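Local coordinates for protein putative amidohydrolase (Unidentified, PDB 3MKV) that probably cleaves dipeptides that end in proline, acting as a zinc-dependent prolidase of the amidohydrolase superfamily, at residues L3-F8 with E26-D31; N256-E261 with E312-A317; V69-N74 with V84-R89; G60-H65 with I357-V362. All coordinates share one frame; numbering follows the deposited sequence.

Interaction 1. Residues L3-F8 with E26-D31; sequences LTTFLF and EILIED
Phe6 and Ile29 face each other as a hydrogen-bonded pair of antiparallel strands, and both of their backbone bonds are short: Phe6 N to Ile29 O is 2.6 Å and Ile29 N to Phe6 O is 2.7 Å. Phe8 and Ile27 repeat the pattern two residues on, with Phe8 N reaching Ile27 O at 3.0 Å through a more bent N-H...O angle of 141°. Four bridges, from Thr5-Glu30 to Phe8-Ile27, fix the register, and the strand axes run at 163° to each other.

The Ile29 side chain records how one face is filled. Its CB lies 4.0 Å from Phe6 CB. CG2 approaches the Phe6 ring obliquely, while CG1 sets off beside the backbone N (chi1 -72°) and carries the chain toward Phe8. At the tip, CD1 comes 3.9 Å from Phe8 CD2, near the plane of that ring and at its edge.

On the other face, Thr5 CG2 packs 3.7 Å from Leu28 CD1, and Thr5 OG1 sits beside Glu30 CB. Beyond the Thr5-Glu30 pair the register gives way to a weak, long bond from Thr4 N to Asp31 OD2 (3.5 Å) at an exposed end.

The chemistry is thus divided. Backbone amides set the register within a four-stranded mixed sheet, where strand 5-9 lies between 25-30 and 48-51. Phe8, Ile27 and Ile29 are buried, packing on strands 56-63 and 403-406 through Ile57 and Met405, whereas the Phe6 ring leads away to His48.

Interaction 2. Residues N256-E261 with E312-A317; sequences NLIDDE and EIMKRA
Asp260 and Arg316 form the polar part of this contact, a salt bridge with 3.0 Å between Asp260 OD2 and Arg316 NH1. The carboxylate offers the syn lone pair of OD2, and OD2 lies 12° out of the guanidinium plane, though the two planes are turned 41° apart; the N-H...O angle of 132° shows a bent bond. A water gives OD2 a second partner, donating to Asp260 OD2 and to Ile313 O, both at 2.8 Å, and so ties the carboxylate to the helix backbone as well.

Beneath the charged pair, Ile313 is the main apolar element. Its CG2 rests 3.6 Å from Asp260 N, and its CD1 lies 3.6 Å from Ile258 O. Deeper still, Ile258 CG2 meets Met314 CG at 4.1 Å.

The second shell orients these groups. Asp259 N-caps helix 260-269, and its OD1 is also bonded to Thr262 OG1; this fixes the helix start that carries Asp260. Ala263, one turn into the helix, touches both Ile258 and Ile313.

Geometry and family together point to the outer layer of a TIM barrel: the link leaving strand 251-254, whose His254 binds zinc, enters its helix while packing against helix 307-317.

Interaction 3. Residues V69-N74 with V84-R89; sequences VAIEFN and VLVTLR
The guanidinium of Arg89 takes an apolar group on one face and an acid at its edge, both from segment 69-74. Ile71 CD1 sits 3.5 Å above the guanidinium plane, displaced toward the rim, with 3.6 Å between Ile71 CD1 and Arg89 NE. At the edge, Glu72 OE1 receives Arg89 NH1 at 2.9 Å in a salt bridge. The fit is imperfect: OE1 lies 28° out of the guanidinium plane, the N-H...O angle is 136°, and the carboxylate and guanidinium planes are steeply turned against each other. OE1 uses its anti lone pair here, and the same atom also forms a salt bridge with Arg77, its stronger partner. Two arginines therefore share one carboxylate oxygen, which would favour the ionised form of Glu72.

Ile71 reaches the guanidinium because its CG1 lies between the backbone N and the carbonyl carbon (chi1 61°), while Arg89 is bent at chi2 and chi3, bringing a face of its guanidinium to Ile71 CD1. Ile71 CG2, the other branch, packs 3.9 Å from Arg89 CB, so the isoleucine touches the arginine at both its base and its head. One helical turn earlier, Val86 CG1 meets Val69 CB at 4.0 Å. Between Val69 and Ile71 the chain folds through an inverse gamma turn centred on Ala70, which brings these two side chains to the same helix.

The loop follows strand 65-66 and leads into helix 75-78, whose Val78 also touches Ile71 and Glu72. Helix 83-99 is in turn held between this loop and a second subunit, where Val84 packs on Phe115 and Arg89 on Leu123 of that neighbouring chain.

Interaction 4. Residues G60-H65 with I357-V362; sequences GLIDLH and IVSAEV. With ZN (zinc ion), chain I.
Chi1 of -78° places CG of Leu64 beside its own backbone N, from where the branch runs toward helix 348-362. In Ser359, chi1 of -73° sets OG beside its own backbone N, where it bonds Ser354 O within the helix and also lies against Leu64. Leu64 CG and Ser359 OG are 3.5 Å apart, a van der Waals approach. Leu64 CD1 goes on to meet Val362 CG2 tip to tip, also at 3.5 Å. Two residues earlier, Ile62 packs through both branches: CG2 touches Ser359 CB at 3.6 Å, and CD1 reaches Ala360 CB at 4.1 Å. All five touching residues are buried.

Asp63, between the two aliphatic residues, points away from the helix. Its OD1 accepts from His65 N at 2.8 Å, a nearly straight bond that makes an Asx turn spanning the corner at Leu64, immediately before the metal ligand. His65 NE2 then binds zinc at 2.0 Å, completed by His67, Asp326 and the carboxylated Lys193, while His65 ND1 is bonded to Glu253. The pair His65 and His67 is the HxH signature of amidohydrolases.

Strand 56-63 pairs in parallel with strand 102-107, and the helix covers its outer face. Val274 touches Leu64 and Tyr272 touches Val362, so strand 272-274 adjoins the same strand-helix interface of the TIM barrel.

How the interactions relate
From the N terminus, interaction 1 closes first, a short hairpin-like loop between strands 5-9 and 25-30 that ends before the other three begin. Segment 60-65 then opens interaction 4, whose 291 intervening residues make it the longest closure: it joins strand 56-63 to helix 348-362. Nested inside it, interaction 3 closes a short loop almost at once, its first segment lying just past the zinc ligand His65. Interaction 2 is nested there too, later in the chain, and joins the loop leading into helix 260-269 to helix 307-317. Interactions 2 and 3 lie on opposite sides of the chain's centre, about 35 Å between their centres, whereas interaction 4 is central and interaction 1 belongs to a separate small sheet.

Interaction 1. Residues L3-F8 with E26-D31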
loop_
_atom_site.group_PDB
_atom_site.type_symbol
_atom_site.label_atom_id
_atom_site.label_comp_id
_atom_site.label_asym_id
_atom_site.label_seq_id
_atom_site.Cartn_x
_atom_site.Cartn_y
_atom_site.Cartn_z
ATOM N N LEU A 3 -4.986 -55.373 -17.975
ATOM C CA LEU A 3 -5.575 -56.317 -16.981
ATOM C C LEU A 3 -4.579 -56.735 -15.900
ATOM O O LEU A 3 -3.851 -57.720 -16.057
ATOM C CB LEU A 3 -6.116 -57.570 -17.674
ATOM C CG LEU A 3 -7.430 -57.469 -18.450
ATOM C CD1 LEU A 3 -7.909 -58.869 -18.832
ATOM C CD2 LEU A 3 -8.486 -56.731 -17.635
ATOM N N THR A 4 -4.550 -55.985 -14.803
ATOM C CA THR A 4 -3.799 -56.399 -13.627
ATOM C C THR A 4 -4.803 -56.852 -12.576
ATOM O O THR A 4 -5.369 -56.040 -11.848
ATOM C CB THR A 4 -2.929 -55.269 -13.085
ATOM O OG1 THR A 4 -2.077 -55.777 -12.052
ATOM C CG2 THR A 4 -3.797 -54.146 -12.546
ATOM N N THR A 5 -5.015 -58.162 -12.511
ATOM C CA THR A 5 -6.173 -58.730 -11.835
ATOM C C THR A 5 -5.843 -59.421 -10.513
ATOM O O THR A 5 -4.729 -59.890 -10.307
ATOM C CB THR A 5 -6.900 -59.722 -12.768
ATOM O OG1 THR A 5 -7.321 -59.036 -13.956
ATOM C CG2 THR A 5 -8.105 -60.331 -12.083
ATOM N N PHE A 6 -6.825 -59.463 -9.616
ATOM C CA PHE A 6 -6.672 -60.127 -8.327
ATOM C C PHE A 6 -7.953 -60.860 -7.938
ATOM O O PHE A 6 -9.069 -60.379 -8.184
ATOM C CB PHE A 6 -6.298 -59.130 -7.228
ATOM C CG PHE A 6 -4.946 -58.516 -7.401
ATOM C CD1 PHE A 6 -3.855 -59.001 -6.702
ATOM C CD2 PHE A 6 -4.761 -57.444 -8.265
ATOM C CE1 PHE A 6 -2.601 -58.431 -6.857
ATOM C CE2 PHE A 6 -3.507 -56.871 -8.429
ATOM C CZ PHE A 6 -2.426 -57.365 -7.725
ATOM N N LEU A 7 -7.782 -62.029 -7.336
ATOM C CA LEU A 7 -8.918 -62.804 -6.871
ATOM C C LEU A 7 -8.729 -63.248 -5.422
ATOM O O LEU A 7 -7.902 -64.114 -5.118
ATOM C CB LEU A 7 -9.177 -64.002 -7.789
ATOM C CG LEU A 7 -10.480 -64.741 -7.486
ATOM C CD1 LEU A 7 -10.982 -65.487 -8.707
ATOM C CD2 LEU A 7 -10.286 -65.696 -6.322
ATOM N N PHE A 8 -9.491 -62.621 -4.535
ATOM C CA PHE A 8 -9.525 -63.004 -3.137
ATOM C C PHE A 8 -10.388 -64.245 -2.987
ATOM O O PHE A 8 -11.516 -64.286 -3.489
ATOM C CB PHE A 8 -10.096 -61.867 -2.300
ATOM C CG PHE A 8 -9.194 -60.668 -2.216
ATOM C CD1 PHE A 8 -8.338 -60.504 -1.140
ATOM C CD2 PHE A 8 -9.206 -59.704 -3.209
ATOM C CE1 PHE A 8 -7.512 -59.402 -1.055
ATOM C CE2 PHE A 8 -8.381 -58.606 -3.132
ATOM C CZ PHE A 8 -7.532 -58.454 -2.056
ATOM N N GLU A 26 -16.134 -65.027 -3.202
ATOM C CA GLU A 26 -14.891 -64.703 -3.875
ATOM C C GLU A 26 -15.010 -63.303 -4.478
ATOM O O GLU A 26 -16.103 -62.881 -4.889
ATOM C CB GLU A 26 -14.573 -65.747 -4.947
ATOM C CG GLU A 26 -14.253 -67.129 -4.376
ATOM C CD GLU A 26 -13.713 -68.091 -5.425
ATOM O OE1 GLU A 26 -13.132 -69.123 -5.034
ATOM O OE2 GLU A 26 -13.866 -67.819 -6.637
ATOM N N ILE A 27 -13.897 -62.572 -4.512
ATOM C CA ILE A 27 -13.919 -61.203 -5.008
ATOM C C ILE A 27 -12.962 -61.033 -6.180
ATOM O O ILE A 27 -11.799 -61.424 -6.111
ATOM C CB ILE A 27 -13.573 -60.196 -3.890
ATOM C CG1 ILE A 27 -14.218 -60.623 -2.568
ATOM C CG2 ILE A 27 -14.025 -58.797 -4.276
ATOM C CD1 ILE A 27 -13.590 -59.989 -1.352
ATOM N N LEU A 28 -13.465 -60.459 -7.266
ATOM C CA LEU A 28 -12.660 -60.262 -8.461
ATOM C C LEU A 28 -12.277 -58.796 -8.622
ATOM O O LEU A 28 -13.124 -57.951 -8.901
ATOM C CB LEU A 28 -13.411 -60.742 -9.699
ATOM C CG LEU A 28 -12.685 -60.568 -11.036
ATOM C CD1 LEU A 28 -11.464 -61.478 -11.121
ATOM C CD2 LEU A 28 -13.636 -60.835 -12.187
ATOM N N ILE A 29 -10.994 -58.506 -8.433
ATOM C CA ILE A 29 -10.476 -57.160 -8.592
ATOM C C ILE A 29 -9.669 -57.057 -9.870
ATOM O O ILE A 29 -8.805 -57.892 -10.129
ATOM C CB ILE A 29 -9.551 -56.778 -7.423
ATOM C CG1 ILE A 29 -10.379 -56.555 -6.160
ATOM C CG2 ILE A 29 -8.712 -55.547 -7.777
ATOM C CD1 ILE A 29 -11.275 -57.715 -5.852
ATOM N N GLU A 30 -9.944 -56.031 -10.665
ATOM C CA GLU A 30 -9.100 -55.752 -11.816
ATOM C C GLU A 30 -9.139 -54.280 -12.216
ATOM O O GLU A 30 -10.210 -53.679 -12.330
ATOM C CB GLU A 30 -9.469 -56.651 -12.994
ATOM C CG GLU A 30 -10.807 -56.336 -13.613
ATOM C CD GLU A 30 -11.223 -57.388 -14.614
ATOM O OE1 GLU A 30 -11.358 -58.566 -14.217
ATOM O OE2 GLU A 30 -11.418 -57.034 -15.796
ATOM N N ASP A 31 -7.954 -53.712 -12.415
ATOM C CA ASP A 31 -7.816 -52.310 -12.810
ATOM C C ASP A 31 -8.453 -51.322 -11.830
ATOM O O ASP A 31 -9.188 -50.414 -12.230
ATOM C CB ASP A 31 -8.371 -52.090 -14.217
ATOM C CG ASP A 31 -7.436 -52.594 -15.294
ATOM O OD1 ASP A 31 -7.835 -52.569 -16.475
ATOM O OD2 ASP A 31 -6.303 -53.013 -14.964
#

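Interaction 2. Residues N256-E261 with E312-A317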
loop_
_atom_site.group_PDB
_atom_site.type_symbol
_atom_site.label_atom_id
_atom_site.label_comp_id
_atom_site.label_asym_id
_atom_site.label_seq_id
_atom_site.Cartn_x
_atom_site.Cartn_y
_atom_site.Cartn_z
ATOM N N ASN A 256 -19.138 -32.651 21.121
ATOM C CA ASN A 256 -18.969 -33.236 22.444
ATOM C C ASN A 256 -20.076 -32.935 23.454
ATOM O O ASN A 256 -20.546 -33.837 24.157
ATOM C CB ASN A 256 -17.628 -32.816 23.042
ATOM C CG ASN A 256 -16.450 -33.507 22.386
ATOM O OD1 ASN A 256 -16.306 -33.504 21.159
ATOM N ND2 ASN A 256 -15.583 -34.085 23.208
ATOM N N LEU A 257 -20.472 -31.670 23.541
ATOM C CA LEU A 257 -21.433 -31.237 24.555
ATOM C C LEU A 257 -22.854 -31.175 24.007
ATOM O O LEU A 257 -23.706 -30.470 24.532
ATOM C CB LEU A 257 -21.020 -29.879 25.123
ATOM C CG LEU A 257 -19.646 -29.928 25.796
ATOM C CD1 LEU A 257 -19.144 -28.539 26.171
ATOM C CD2 LEU A 257 -19.694 -30.839 27.017
ATOM N N ILE A 258 -23.105 -31.913 22.938
ATOM C CA ILE A 258 -24.430 -31.930 22.351
ATOM C C ILE A 258 -25.426 -32.470 23.371
ATOM O O ILE A 258 -25.062 -33.242 24.261
ATOM C CB ILE A 258 -24.460 -32.794 21.071
ATOM C CG1 ILE A 258 -25.785 -32.623 20.336
ATOM C CG2 ILE A 258 -24.200 -34.263 21.396
ATOM C CD1 ILE A 258 -25.749 -33.168 18.919
ATOM N N ASP A 259 -26.683 -32.061 23.234
ATOM C CA ASP A 259 -27.740 -32.548 24.107
ATOM C C ASP A 259 -28.848 -33.233 23.309
ATOM O O ASP A 259 -28.953 -33.053 22.091
ATOM C CB ASP A 259 -28.313 -31.402 24.943
ATOM C CG ASP A 259 -28.994 -30.347 24.094
ATOM O OD1 ASP A 259 -29.064 -30.524 22.854
ATOM O OD2 ASP A 259 -29.464 -29.339 24.672
ATOM N N ASP A 260 -29.669 -34.022 23.999
ATOM C CA ASP A 260 -30.771 -34.744 23.364
ATOM C C ASP A 260 -31.508 -33.882 22.351
ATOM O O ASP A 260 -31.773 -34.314 21.223
ATOM C CB ASP A 260 -31.759 -35.228 24.420
ATOM C CG ASP A 260 -31.137 -36.218 25.381
ATOM O OD1 ASP A 260 -30.983 -35.875 26.574
ATOM O OD2 ASP A 260 -30.785 -37.336 24.944
ATOM N N GLU A 261 -31.845 -32.663 22.761
ATOM C CA GLU A 261 -32.647 -31.775 21.933
ATOM C C GLU A 261 -31.938 -31.388 20.628
ATOM O O GLU A 261 -32.563 -31.320 19.563
ATOM C CB GLU A 261 -33.038 -30.527 22.719
ATOM C CG GLU A 261 -33.886 -29.553 21.917
ATOM C CD GLU A 261 -33.963 -28.173 22.554
ATOM O OE1 GLU A 261 -33.896 -27.175 21.803
ATOM O OE2 GLU A 261 -34.087 -28.086 23.798
ATOM N N GLU A 312 -23.914 -41.895 23.302
ATOM C CA GLU A 312 -25.182 -42.471 23.752
ATOM C C GLU A 312 -26.336 -41.554 23.371
ATOM O O GLU A 312 -27.339 -42.006 22.820
ATOM C CB GLU A 312 -25.155 -42.688 25.269
ATOM C CG GLU A 312 -24.103 -43.686 25.745
ATOM C CD GLU A 312 -23.754 -43.516 27.220
ATOM O OE1 GLU A 312 -24.335 -42.619 27.868
ATOM O OE2 GLU A 312 -22.892 -44.269 27.728
ATOM N N ILE A 313 -26.177 -40.263 23.668
ATOM C CA ILE A 313 -27.140 -39.234 23.284
ATOM C C ILE A 313 -27.436 -39.234 21.781
ATOM O O ILE A 313 -28.593 -39.121 21.366
ATOM C CB ILE A 313 -26.654 -37.815 23.715
ATOM C CG1 ILE A 313 -26.732 -37.656 25.236
ATOM C CG2 ILE A 313 -27.448 -36.703 23.008
ATOM C CD1 ILE A 313 -26.198 -36.322 25.734
ATOM N N MET A 314 -26.395 -39.366 20.964
ATOM C CA MET A 314 -26.567 -39.268 19.512
ATOM C C MET A 314 -27.205 -40.513 18.932
ATOM O O MET A 314 -27.984 -40.436 17.981
ATOM C CB MET A 314 -25.237 -38.956 18.812
ATOM C CG MET A 314 -24.847 -37.476 18.856
ATOM S SD MET A 314 -23.240 -37.098 18.119
ATOM C CE MET A 314 -22.097 -37.701 19.355
ATOM N N LYS A 315 -26.869 -41.666 19.502
ATOM C CA LYS A 315 -27.462 -42.927 19.062
ATOM C C LYS A 315 -28.961 -42.936 19.362
ATOM O O LYS A 315 -29.787 -43.199 18.489
ATOM C CB LYS A 315 -26.788 -44.105 19.762
ATOM C CG LYS A 315 -27.402 -45.443 19.416
ATOM C CD LYS A 315 -26.712 -46.567 20.161
ATOM C CE LYS A 315 -27.302 -47.932 19.799
ATOM N NZ LYS A 315 -26.504 -49.057 20.388
ATOM N N ARG A 316 -29.291 -42.636 20.611
ATOM C CA ARG A 316 -30.668 -42.520 21.047
ATOM C C ARG A 316 -31.453 -41.641 20.081
ATOM O O ARG A 316 -32.623 -41.898 19.794
ATOM C CB ARG A 316 -30.699 -41.921 22.455
ATOM C CG ARG A 316 -32.040 -41.994 23.171
ATOM C CD ARG A 316 -31.921 -41.328 24.536
ATOM N NE ARG A 316 -30.872 -41.957 25.336
ATOM C CZ ARG A 316 -29.998 -41.297 26.093
ATOM N NH1 ARG A 316 -30.026 -39.970 26.153
ATOM N NH2 ARG A 316 -29.083 -41.968 26.781
ATOM N N ALA A 317 -30.800 -40.602 19.574
ATOM C CA ALA A 317 -31.445 -39.667 18.661
ATOM C C ALA A 317 -31.498 -40.169 17.214
ATOM O O ALA A 317 -32.234 -39.626 16.382
ATOM C CB ALA A 317 -30.755 -38.321 18.727
HETATM O O HOH W 1 -31.052 -38.371 22.346
#

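Interaction 3. Residues V69-N74 with V84-R89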
loop_
_atom_site.group_PDB
_atom_site.type_symbol
_atom_site.label_atom_id
_atom_site.label_comp_id
_atom_site.label_asym_id
_atom_site.label_seq_id
_atom_site.Cartn_x
_atom_site.Cartn_y
_atom_site.Cartn_z
ATOM N N VAL A 69 -0.932 -32.311 8.188
ATOM C CA VAL A 69 0.215 -31.445 8.452
ATOM C C VAL A 69 0.293 -30.987 9.889
ATOM O O VAL A 69 1.107 -30.130 10.215
ATOM C CB VAL A 69 0.298 -30.214 7.505
ATOM C CG1 VAL A 69 0.015 -30.639 6.071
ATOM C CG2 VAL A 69 -0.634 -29.097 7.962
ATOM N N ALA A 70 -0.550 -31.557 10.747
ATOM C CA ALA A 70 -0.447 -31.306 12.183
ATOM C C ALA A 70 0.684 -32.153 12.726
ATOM O O ALA A 70 0.453 -33.134 13.431
ATOM C CB ALA A 70 -1.736 -31.639 12.877
ATOM N N ILE A 71 1.909 -31.761 12.383
ATOM C CA ILE A 71 3.100 -32.555 12.671
ATOM C C ILE A 71 3.581 -32.387 14.108
ATOM O O ILE A 71 4.485 -33.104 14.549
ATOM C CB ILE A 71 4.265 -32.221 11.707
ATOM C CG1 ILE A 71 4.682 -30.752 11.841
ATOM C CG2 ILE A 71 3.894 -32.533 10.264
ATOM C CD1 ILE A 71 5.996 -30.432 11.124
ATOM N N GLU A 72 2.990 -31.437 14.830
ATOM C CA GLU A 72 3.190 -31.355 16.276
ATOM C C GLU A 72 1.993 -30.771 17.016
ATOM O O GLU A 72 1.054 -30.277 16.393
ATOM C CB GLU A 72 4.490 -30.626 16.656
ATOM C CG GLU A 72 5.170 -29.832 15.551
ATOM C CD GLU A 72 6.364 -29.034 16.072
ATOM O OE1 GLU A 72 7.452 -29.073 15.444
ATOM O OE2 GLU A 72 6.212 -28.374 17.126
ATOM N N PHE A 73 2.033 -30.847 18.347
ATOM C CA PHE A 73 0.960 -30.335 19.210
ATOM C C PHE A 73 0.787 -28.804 19.178
ATOM O O PHE A 73 -0.303 -28.296 19.436
ATOM C CB PHE A 73 1.168 -30.794 20.661
ATOM C CG PHE A 73 0.785 -32.236 20.913
ATOM C CD1 PHE A 73 1.742 -33.244 20.880
ATOM C CD2 PHE A 73 -0.535 -32.583 21.192
ATOM C CE1 PHE A 73 1.388 -34.570 21.113
ATOM C CE2 PHE A 73 -0.894 -33.910 21.428
ATOM C CZ PHE A 73 0.071 -34.898 21.390
ATOM N N ASN A 74 1.855 -28.072 18.879
ATOM C CA ASN A 74 1.786 -26.615 18.824
ATOM C C ASN A 74 1.554 -26.108 17.390
ATOM O O ASN A 74 2.494 -25.930 16.603
ATOM C CB ASN A 74 3.050 -25.997 19.436
ATOM C CG ASN A 74 3.007 -24.475 19.476
ATOM O OD1 ASN A 74 2.056 -23.849 19.001
ATOM N ND2 ASN A 74 4.050 -23.872 20.039
ATOM N N VAL A 84 9.223 -26.786 3.427
ATOM C CA VAL A 84 9.942 -28.007 3.090
ATOM C C VAL A 84 9.848 -29.020 4.224
ATOM O O VAL A 84 9.477 -30.166 3.999
ATOM C CB VAL A 84 11.435 -27.691 2.757
ATOM C CG1 VAL A 84 12.293 -28.971 2.714
ATOM C CG2 VAL A 84 11.536 -26.920 1.433
ATOM N N LEU A 85 10.172 -28.585 5.440
ATOM C CA LEU A 85 10.185 -29.468 6.603
ATOM C C LEU A 85 8.807 -30.020 6.890
ATOM O O LEU A 85 8.637 -31.204 7.167
ATOM C CB LEU A 85 10.714 -28.736 7.845
ATOM C CG LEU A 85 12.175 -28.276 7.775
ATOM C CD1 LEU A 85 12.575 -27.531 9.045
ATOM C CD2 LEU A 85 13.136 -29.432 7.489
ATOM N N VAL A 86 7.817 -29.146 6.844
ATOM C CA VAL A 86 6.462 -29.556 7.107
ATOM C C VAL A 86 6.052 -30.630 6.116
ATOM O O VAL A 86 5.484 -31.646 6.497
ATOM C CB VAL A 86 5.508 -28.364 7.025
ATOM C CG1 VAL A 86 4.091 -28.809 7.326
ATOM C CG2 VAL A 86 5.946 -27.287 8.010
ATOM N N THR A 87 6.351 -30.402 4.842
ATOM C CA THR A 87 5.976 -31.324 3.786
ATOM C C THR A 87 6.631 -32.681 4.008
ATOM O O THR A 87 5.974 -33.710 3.973
ATOM C CB THR A 87 6.426 -30.795 2.394
ATOM O OG1 THR A 87 5.733 -29.582 2.074
ATOM C CG2 THR A 87 6.151 -31.813 1.326
ATOM N N LEU A 88 7.939 -32.667 4.229
ATOM C CA LEU A 88 8.709 -33.875 4.488
ATOM C C LEU A 88 8.251 -34.589 5.763
ATOM O O LEU A 88 8.197 -35.818 5.814
ATOM C CB LEU A 88 10.199 -33.520 4.586
ATOM C CG LEU A 88 11.130 -33.684 3.377
ATOM C CD1 LEU A 88 10.414 -33.686 2.027
ATOM C CD2 LEU A 88 12.237 -32.644 3.430
ATOM N N ARG A 89 7.915 -33.824 6.794
ATOM C CA ARG A 89 7.449 -34.438 8.049
ATOM C C ARG A 89 6.035 -35.015 7.979
ATOM O O ARG A 89 5.641 -35.778 8.855
ATOM C CB ARG A 89 7.565 -33.471 9.225
ATOM C CG ARG A 89 8.993 -33.246 9.691
ATOM C CD ARG A 89 9.048 -33.251 11.207
ATOM N NE ARG A 89 9.200 -31.910 11.759
ATOM C CZ ARG A 89 8.951 -31.593 13.028
ATOM N NH1 ARG A 89 9.127 -30.344 13.453
ATOM N NH2 ARG A 89 8.513 -32.524 13.869
#

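Interaction 4. Residues G60-H65 with I357-V362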
loop_
_atom_site.group_PDB
_atom_site.type_symbol
_atom_site.label_atom_id
_atom_site.label_comp_id
_atom_site.label_asym_id
_atom_site.label_seq_id
_atom_site.Cartn_x
_atom_site.Cartn_y
_atom_site.Cartn_z
ATOM N N GLY A 60 -11.831 -51.013 2.880
ATOM C CA GLY A 60 -10.908 -49.997 3.386
ATOM C C GLY A 60 -11.566 -49.084 4.402
ATOM O O GLY A 60 -12.731 -48.699 4.252
ATOM N N LEU A 61 -10.831 -48.745 5.455
ATOM C CA LEU A 61 -11.381 -47.887 6.496
ATOM C C LEU A 61 -11.288 -46.424 6.063
ATOM O O LEU A 61 -10.394 -46.052 5.300
ATOM C CB LEU A 61 -10.629 -48.078 7.802
ATOM C CG LEU A 61 -10.508 -49.482 8.376
ATOM C CD1 LEU A 61 -9.328 -49.513 9.334
ATOM C CD2 LEU A 61 -11.780 -49.863 9.099
ATOM N N ILE A 62 -12.213 -45.607 6.567
ATOM C CA ILE A 62 -12.285 -44.184 6.235
ATOM C C ILE A 62 -12.230 -43.327 7.504
ATOM O O ILE A 62 -13.008 -43.533 8.426
ATOM C CB ILE A 62 -13.592 -43.881 5.456
ATOM C CG1 ILE A 62 -13.727 -44.835 4.258
ATOM C CG2 ILE A 62 -13.655 -42.410 5.028
ATOM C CD1 ILE A 62 -14.923 -44.561 3.359
ATOM N N ASP A 63 -11.300 -42.378 7.559
ATOM C CA ASP A 63 -11.278 -41.415 8.668
ATOM C C ASP A 63 -11.660 -40.009 8.195
ATOM O O ASP A 63 -11.004 -39.425 7.315
ATOM C CB ASP A 63 -9.926 -41.401 9.390
ATOM C CG ASP A 63 -9.946 -40.535 10.633
ATOM O OD1 ASP A 63 -10.765 -39.594 10.697
ATOM O OD2 ASP A 63 -9.138 -40.784 11.553
ATOM N N LEU A 64 -12.728 -39.475 8.792
ATOM C CA LEU A 64 -13.375 -38.260 8.301
ATOM C C LEU A 64 -12.798 -36.987 8.895
ATOM O O LEU A 64 -13.238 -35.886 8.560
ATOM C CB LEU A 64 -14.881 -38.308 8.572
ATOM C CG LEU A 64 -15.759 -39.162 7.662
ATOM C CD1 LEU A 64 -17.238 -39.020 8.061
ATOM C CD2 LEU A 64 -15.548 -38.768 6.201
ATOM N N HIS A 65 -11.817 -37.122 9.775
ATOM C CA HIS A 65 -11.244 -35.944 10.421
ATOM C C HIS A 65 -9.783 -36.132 10.807
ATOM O O HIS A 65 -9.467 -36.505 11.922
ATOM C CB HIS A 65 -12.070 -35.527 11.647
ATOM C CG HIS A 65 -11.815 -34.123 12.091
ATOM N ND1 HIS A 65 -12.809 -33.170 12.156
ATOM C CD2 HIS A 65 -10.675 -33.502 12.473
ATOM C CE1 HIS A 65 -12.292 -32.023 12.560
ATOM N NE2 HIS A 65 -10.998 -32.198 12.758
ATOM N N ILE A 357 -19.444 -47.450 5.550
ATOM C CA ILE A 357 -20.583 -47.007 4.758
ATOM C C ILE A 357 -21.119 -45.643 5.181
ATOM O O ILE A 357 -21.587 -44.879 4.341
ATOM C CB ILE A 357 -21.740 -48.038 4.732
ATOM C CG1 ILE A 357 -22.156 -48.440 6.145
ATOM C CG2 ILE A 357 -21.366 -49.247 3.888
ATOM C CD1 ILE A 357 -23.417 -49.278 6.165
ATOM N N VAL A 358 -21.055 -45.343 6.473
ATOM C CA VAL A 358 -21.518 -44.058 6.956
ATOM C C VAL A 358 -20.581 -42.967 6.467
ATOM O O VAL A 358 -21.014 -41.971 5.875
ATOM C CB VAL A 358 -21.606 -44.016 8.495
ATOM C CG1 VAL A 358 -22.167 -42.671 8.949
ATOM C CG2 VAL A 358 -22.471 -45.169 9.027
ATOM N N SER A 359 -19.289 -43.166 6.707
ATOM C CA SER A 359 -18.276 -42.231 6.236
ATOM C C SER A 359 -18.316 -42.058 4.718
ATOM O O SER A 359 -18.179 -40.949 4.215
ATOM C CB SER A 359 -16.892 -42.683 6.686
ATOM O OG SER A 359 -16.730 -42.458 8.068
ATOM N N ALA A 360 -18.508 -43.156 3.991
ATOM C CA ALA A 360 -18.608 -43.097 2.536
ATOM C C ALA A 360 -19.785 -42.218 2.118
ATOM O O ALA A 360 -19.748 -41.525 1.099
ATOM C CB ALA A 360 -18.762 -44.490 1.969
ATOM N N GLU A 361 -20.836 -42.252 2.925
ATOM C CA GLU A 361 -22.021 -41.471 2.654
ATOM C C GLU A 361 -21.663 -39.992 2.794
ATOM O O GLU A 361 -21.993 -39.171 1.934
ATOM C CB GLU A 361 -23.123 -41.857 3.637
ATOM C CG GLU A 361 -24.503 -41.983 3.010
ATOM C CD GLU A 361 -25.605 -42.211 4.047
ATOM O OE1 GLU A 361 -25.321 -42.837 5.100
ATOM O OE2 GLU A 361 -26.752 -41.763 3.804
ATOM N N VAL A 362 -20.978 -39.666 3.885
ATOM C CA VAL A 362 -20.492 -38.312 4.114
ATOM C C VAL A 362 -19.697 -37.749 2.931
ATOM O O VAL A 362 -19.705 -36.541 2.692
ATOM C CB VAL A 362 -19.613 -38.238 5.372
ATOM C CG1 VAL A 362 -18.948 -36.866 5.473
ATOM C CG2 VAL A 362 -20.438 -38.548 6.617
HETATM ZN ZN ZN I . -9.537 -31.009 13.566
#